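Insecticidal crystal protein Cry7Cal (Bacillus thuringiensis, PDB 5ZI1) is the three-domain toxin portion of an insecticidal delta-endotoxin active against the locust Locusta migratoria manilensis, and probably acts by binding gut receptors and forming membrane pores. Local coordinates at residues R311-Q323 with Y434-P448. Numbering follows the deposited sequence.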
loop_
_atom_site.group_PDB
_atom_site.type_symbol
_atom_site.label_atom_id
_atom_site.label_comp_id
_atom_site.label_asym_id
_atom_site.label_seq_id
_atom_site.Cartn_x
_atom_site.Cartn_y
_atom_site.Cartn_z
ATOM N N ARG A 311 -33.686 14.581 18.638
ATOM C CA ARG A 311 -33.003 15.787 18.187
ATOM C C ARG A 311 -31.508 15.501 18.154
ATOM O O ARG A 311 -30.985 14.836 19.052
ATOM C CB ARG A 311 -33.362 17.009 19.085
ATOM C CG ARG A 311 -32.259 18.063 19.283
ATOM C CD ARG A 311 -32.811 19.333 20.012
ATOM N NE ARG A 311 -33.628 20.152 19.094
ATOM C CZ ARG A 311 -33.288 21.359 18.640
ATOM N NH1 ARG A 311 -32.139 21.903 19.029
ATOM N NH2 ARG A 311 -34.095 22.021 17.806
ATOM N N PHE A 312 -30.828 15.953 17.098
ATOM C CA PHE A 312 -29.449 15.542 16.837
ATOM C C PHE A 312 -28.888 16.344 15.679
ATOM O O PHE A 312 -29.623 16.740 14.771
ATOM C CB PHE A 312 -29.350 14.055 16.497
ATOM C CG PHE A 312 -30.251 13.651 15.384
ATOM C CD1 PHE A 312 -29.833 13.754 14.057
ATOM C CD2 PHE A 312 -31.537 13.189 15.659
ATOM C CE1 PHE A 312 -30.674 13.401 13.024
ATOM C CE2 PHE A 312 -32.383 12.815 14.624
ATOM C CZ PHE A 312 -31.952 12.928 13.296
ATOM N N ALA A 313 -27.576 16.550 15.708
ATOM C CA ALA A 313 -26.911 17.250 14.625
ATOM C C ALA A 313 -26.619 16.288 13.476
ATOM O O ALA A 313 -26.486 15.077 13.675
ATOM C CB ALA A 313 -25.626 17.901 15.124
ATOM N N ILE A 314 -26.574 16.850 12.260
ATOM C CA ILE A 314 -26.164 16.174 11.037
ATOM C C ILE A 314 -25.236 17.126 10.298
ATOM O O ILE A 314 -25.408 18.348 10.354
ATOM C CB ILE A 314 -27.351 15.797 10.118
ATOM C CG1 ILE A 314 -28.057 17.067 9.630
ATOM C CG2 ILE A 314 -28.332 14.837 10.804
ATOM C CD1 ILE A 314 -29.132 16.826 8.583
ATOM N N TRP A 315 -24.257 16.566 9.579
ATOM C CA TRP A 315 -23.358 17.427 8.818
ATOM C C TRP A 315 -24.111 18.028 7.648
ATOM O O TRP A 315 -24.882 17.344 6.979
ATOM C CB TRP A 315 -22.139 16.669 8.269
ATOM C CG TRP A 315 -21.267 15.990 9.263
ATOM C CD1 TRP A 315 -21.554 15.733 10.566
ATOM C CD2 TRP A 315 -19.960 15.464 9.028
ATOM N NE1 TRP A 315 -20.508 15.076 11.161
ATOM C CE2 TRP A 315 -19.512 14.907 10.239
ATOM C CE3 TRP A 315 -19.121 15.424 7.915
ATOM C CZ2 TRP A 315 -18.269 14.303 10.367
ATOM C CZ3 TRP A 315 -17.882 14.827 8.044
ATOM C CH2 TRP A 315 -17.468 14.275 9.258
ATOM N N THR A 316 -23.888 19.318 7.401
ATOM C CA THR A 316 -24.357 19.926 6.162
ATOM C C THR A 316 -23.283 19.896 5.075
ATOM O O THR A 316 -23.605 19.917 3.878
ATOM C CB THR A 316 -24.774 21.371 6.425
ATOM O OG1 THR A 316 -23.616 22.138 6.780
ATOM C CG2 THR A 316 -25.784 21.446 7.600
ATOM N N GLY A 317 -22.016 19.881 5.471
ATOM C CA GLY A 317 -20.916 19.868 4.524
ATOM C C GLY A 317 -19.621 19.685 5.280
ATOM O O GLY A 317 -19.590 19.671 6.513
ATOM N N HIS A 318 -18.541 19.539 4.522
ATOM C CA HIS A 318 -17.223 19.475 5.134
ATOM C C HIS A 318 -16.176 19.758 4.070
ATOM O O HIS A 318 -16.454 19.752 2.868
ATOM C CB HIS A 318 -16.973 18.128 5.816
ATOM C CG HIS A 318 -16.651 17.015 4.866
ATOM N ND1 HIS A 318 -17.624 16.311 4.188
ATOM C CD2 HIS A 318 -15.464 16.474 4.498
ATOM C CE1 HIS A 318 -17.044 15.384 3.443
ATOM N NE2 HIS A 318 -15.737 15.460 3.617
ATOM N N SER A 319 -14.964 20.017 4.539
ATOM C CA SER A 319 -13.883 20.479 3.694
ATOM C C SER A 319 -12.612 19.779 4.117
ATOM O O SER A 319 -12.464 19.370 5.268
ATOM C CB SER A 319 -13.695 21.994 3.778
ATOM O OG SER A 319 -14.619 22.639 2.921
ATOM N N VAL A 320 -11.690 19.654 3.174
ATOM C CA VAL A 320 -10.453 18.937 3.415
ATOM C C VAL A 320 -9.333 19.729 2.771
ATOM O O VAL A 320 -9.457 20.171 1.623
ATOM C CB VAL A 320 -10.532 17.505 2.857
ATOM C CG1 VAL A 320 -9.165 16.971 2.556
ATOM C CG2 VAL A 320 -11.240 16.615 3.856
ATOM N N VAL A 321 -8.252 19.932 3.514
ATOM C CA VAL A 321 -7.106 20.683 3.039
ATOM C C VAL A 321 -5.896 19.770 3.105
ATOM O O VAL A 321 -5.687 19.074 4.107
ATOM C CB VAL A 321 -6.876 21.970 3.854
ATOM C CG1 VAL A 321 -5.662 22.713 3.303
ATOM C CG2 VAL A 321 -8.107 22.850 3.794
ATOM N N THR A 322 -5.125 19.750 2.028
ATOM C CA THR A 322 -3.910 18.956 1.948
ATOM C C THR A 322 -2.792 19.813 1.368
ATOM O O THR A 322 -3.040 20.834 0.710
ATOM C CB THR A 322 -4.100 17.701 1.068
ATOM O OG1 THR A 322 -4.336 18.107 -0.286
ATOM C CG2 THR A 322 -5.280 16.861 1.544
ATOM N N GLN A 323 -1.555 19.363 1.607
ATOM C CA GLN A 323 -0.365 19.860 0.932
ATOM C C GLN A 323 0.376 18.701 0.268
ATOM O O GLN A 323 0.428 17.593 0.818
ATOM C CB GLN A 323 0.569 20.557 1.915
ATOM C CG GLN A 323 -0.010 21.839 2.501
ATOM C CD GLN A 323 0.777 22.367 3.682
ATOM O OE1 GLN A 323 1.929 21.981 3.905
ATOM N NE2 GLN A 323 0.160 23.263 4.447
ATOM N N TYR A 434 -7.748 11.580 4.403
ATOM C CA TYR A 434 -8.823 12.140 3.601
ATOM C C TYR A 434 -10.140 11.948 4.337
ATOM O O TYR A 434 -10.248 11.122 5.245
ATOM C CB TYR A 434 -8.871 11.488 2.192
ATOM C CG TYR A 434 -9.564 12.382 1.188
ATOM C CD1 TYR A 434 -8.871 13.413 0.564
ATOM C CD2 TYR A 434 -10.922 12.249 0.924
ATOM C CE1 TYR A 434 -9.496 14.278 -0.312
ATOM C CE2 TYR A 434 -11.563 13.113 0.036
ATOM C CZ TYR A 434 -10.834 14.124 -0.581
ATOM O OH TYR A 434 -11.440 14.990 -1.467
ATOM N N VAL A 435 -11.142 12.722 3.926
ATOM C CA VAL A 435 -12.529 12.496 4.331
ATOM C C VAL A 435 -13.395 12.694 3.099
ATOM O O VAL A 435 -13.594 13.834 2.660
ATOM C CB VAL A 435 -13.006 13.440 5.447
ATOM C CG1 VAL A 435 -14.367 12.954 5.958
ATOM C CG2 VAL A 435 -11.965 13.563 6.577
ATOM N N SER A 436 -13.926 11.608 2.556
ATOM C CA SER A 436 -14.876 11.701 1.466
ATOM C C SER A 436 -16.276 11.475 2.032
ATOM O O SER A 436 -16.496 11.578 3.241
ATOM C CB SER A 436 -14.517 10.691 0.374
ATOM O OG SER A 436 -14.543 9.384 0.907
ATOM N N GLU A 437 -17.227 11.141 1.173
ATOM C CA GLU A 437 -18.561 10.833 1.645
ATOM C C GLU A 437 -19.194 9.820 0.703
ATOM O O GLU A 437 -18.683 9.537 -0.390
ATOM C CB GLU A 437 -19.422 12.085 1.727
ATOM C CG GLU A 437 -19.755 12.624 0.379
ATOM C CD GLU A 437 -20.317 14.017 0.418
ATOM O OE1 GLU A 437 -20.838 14.467 -0.628
ATOM O OE2 GLU A 437 -20.222 14.671 1.484
ATOM N N ILE A 438 -20.329 9.293 1.158
ATOM C CA ILE A 438 -21.170 8.393 0.395
ATOM C C ILE A 438 -22.149 9.224 -0.415
ATOM O O ILE A 438 -22.870 10.063 0.141
ATOM C CB ILE A 438 -21.913 7.427 1.329
ATOM C CG1 ILE A 438 -20.954 6.393 1.900
ATOM C CG2 ILE A 438 -23.033 6.736 0.595
ATOM C CD1 ILE A 438 -20.301 5.497 0.814
ATOM N N PHE A 439 -22.178 8.987 -1.728
ATOM C CA PHE A 439 -23.179 9.585 -2.600
ATOM C C PHE A 439 -24.567 9.104 -2.189
ATOM O O PHE A 439 -24.891 7.921 -2.320
ATOM C CB PHE A 439 -22.895 9.201 -4.054
ATOM C CG PHE A 439 -23.590 10.070 -5.058
ATOM C CD1 PHE A 439 -24.976 10.142 -5.097
ATOM C CD2 PHE A 439 -22.853 10.812 -5.976
ATOM C CE1 PHE A 439 -25.628 10.957 -6.015
ATOM C CE2 PHE A 439 -23.490 11.618 -6.918
ATOM C CZ PHE A 439 -24.883 11.691 -6.936
ATOM N N LYS A 440 -25.401 10.016 -1.720
ATOM C CA LYS A 440 -26.694 9.642 -1.171
ATOM C C LYS A 440 -27.775 9.765 -2.239
ATOM O O LYS A 440 -27.748 10.676 -3.075
ATOM C CB LYS A 440 -27.027 10.503 0.054
ATOM C CG LYS A 440 -27.207 9.706 1.352
ATOM C CD LYS A 440 -26.945 10.516 2.635
ATOM C CE LYS A 440 -27.650 11.849 2.617
ATOM N NZ LYS A 440 -26.793 12.893 1.964
ATOM N N GLU A 441 -28.712 8.820 -2.220
ATOM C CA GLU A 441 -29.862 8.845 -3.115
ATOM C C GLU A 441 -31.031 9.613 -2.523
ATOM O O GLU A 441 -31.835 10.175 -3.276
ATOM C CB GLU A 441 -30.316 7.418 -3.436
ATOM C CG GLU A 441 -31.462 7.307 -4.438
ATOM C CD GLU A 441 -31.708 5.852 -4.883
ATOM O OE1 GLU A 441 -32.140 5.621 -6.040
ATOM O OE2 GLU A 441 -31.466 4.921 -4.072
ATOM N N THR A 442 -31.135 9.664 -1.196
ATOM C CA THR A 442 -32.255 10.344 -0.561
ATOM C C THR A 442 -31.841 10.931 0.790
ATOM O O THR A 442 -30.870 10.495 1.416
ATOM C CB THR A 442 -33.434 9.382 -0.376
ATOM O OG1 THR A 442 -34.641 10.129 -0.204
ATOM C CG2 THR A 442 -33.217 8.504 0.837
ATOM N N GLY A 443 -32.603 11.926 1.240
ATOM C CA GLY A 443 -32.425 12.424 2.587
ATOM C C GLY A 443 -31.378 13.502 2.779
ATOM O O GLY A 443 -31.114 14.306 1.881
ATOM N N SER A 444 -30.775 13.511 3.969
ATOM C CA SER A 444 -29.994 14.629 4.478
ATOM C C SER A 444 -28.969 14.082 5.451
ATOM O O SER A 444 -29.193 13.039 6.076
ATOM C CB SER A 444 -30.877 15.661 5.208
ATOM O OG SER A 444 -30.798 16.948 4.616
ATOM N N GLY A 445 -27.861 14.812 5.599
ATOM C CA GLY A 445 -26.780 14.424 6.490
ATOM C C GLY A 445 -25.640 13.735 5.763
ATOM O O GLY A 445 -25.884 12.954 4.847
ATOM N N THR A 446 -24.394 14.011 6.148
ATOM C CA THR A 446 -23.231 13.413 5.498
ATOM C C THR A 446 -22.933 12.040 6.090
ATOM O O THR A 446 -22.808 11.895 7.311
ATOM C CB THR A 446 -21.999 14.312 5.670
ATOM O OG1 THR A 446 -22.227 15.603 5.085
ATOM C CG2 THR A 446 -20.774 13.673 5.050
ATOM N N ILE A 447 -22.789 11.038 5.224
ATOM C CA ILE A 447 -22.134 9.786 5.602
ATOM C C ILE A 447 -20.668 9.885 5.194
ATOM O O ILE A 447 -20.342 9.676 4.016
ATOM C CB ILE A 447 -22.795 8.572 4.939
ATOM C CG1 ILE A 447 -24.282 8.497 5.290
ATOM C CG2 ILE A 447 -22.117 7.295 5.381
ATOM C CD1 ILE A 447 -24.968 7.344 4.605
ATOM N N PRO A 448 -19.755 10.196 6.112
ATOM C CA PRO A 448 -18.354 10.399 5.730
ATOM C C PRO A 448 -17.606 9.085 5.579
ATOM O O PRO A 448 -18.000 8.042 6.102
ATOM C CB PRO A 448 -17.789 11.208 6.902
ATOM C CG PRO A 448 -18.892 11.189 7.983
ATOM C CD PRO A 448 -19.921 10.223 7.567
HETATM O O HOH W 1 -24.321 13.662 9.207
HETATM O O HOH W 2 -20.290 16.833 3.686
#
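A buried contact between two beta-sheets of the middle domain brings W315, H318 and V320 of strand 312-323 against V435, T446 and P448; no backbone hydrogen bond joins the segments, and the axes of strand segments 312-323 and 434-437 approach to 7.5 Å, their N-to-C directions 147° apart. The indole of W315 lies across P448 at about a right angle: P448 CG stands 3.9 Å from the centroid of the six-membered ring, a CH-pi contact over one face. CG anti to the carbonyl carbon (chi1 -59°) carries the indole over to P448, and its NE1 is bonded to the carbonyl of V373. W315 CB lies 3.4 Å from T446 OG1. The sole direct hydrogen bond across the contact runs from H318 NE2 to V435 O, 2.9 Å long and nearly straight at 169°; the acceptor lies in the imidazole plane, whereas the donor stands above the carbonyl plane. This joins two of the three antiparallel sheets of the middle domain, the beta-prism of three-domain Cry toxins, beside the hairpin loop linking strands 430-437 and 448-454. At the same imidazole, a water hydrogen-bonds to H318 ND1 and T446 OG1 and donates to E437 OE2, a carboxylate also held by a salt bridge to R285. Another water bridges W315 N and T446 O. Where the loop turns inward, G445 CA comes 3.5 Å from W315 O in a CH...O contact and 3.9 Å from I314 CB, its backbone angles suited to glycine. Further along, V320 CG1 rests 3.9 Å from Y434 CE1, and its CG2 packs on V435 CB.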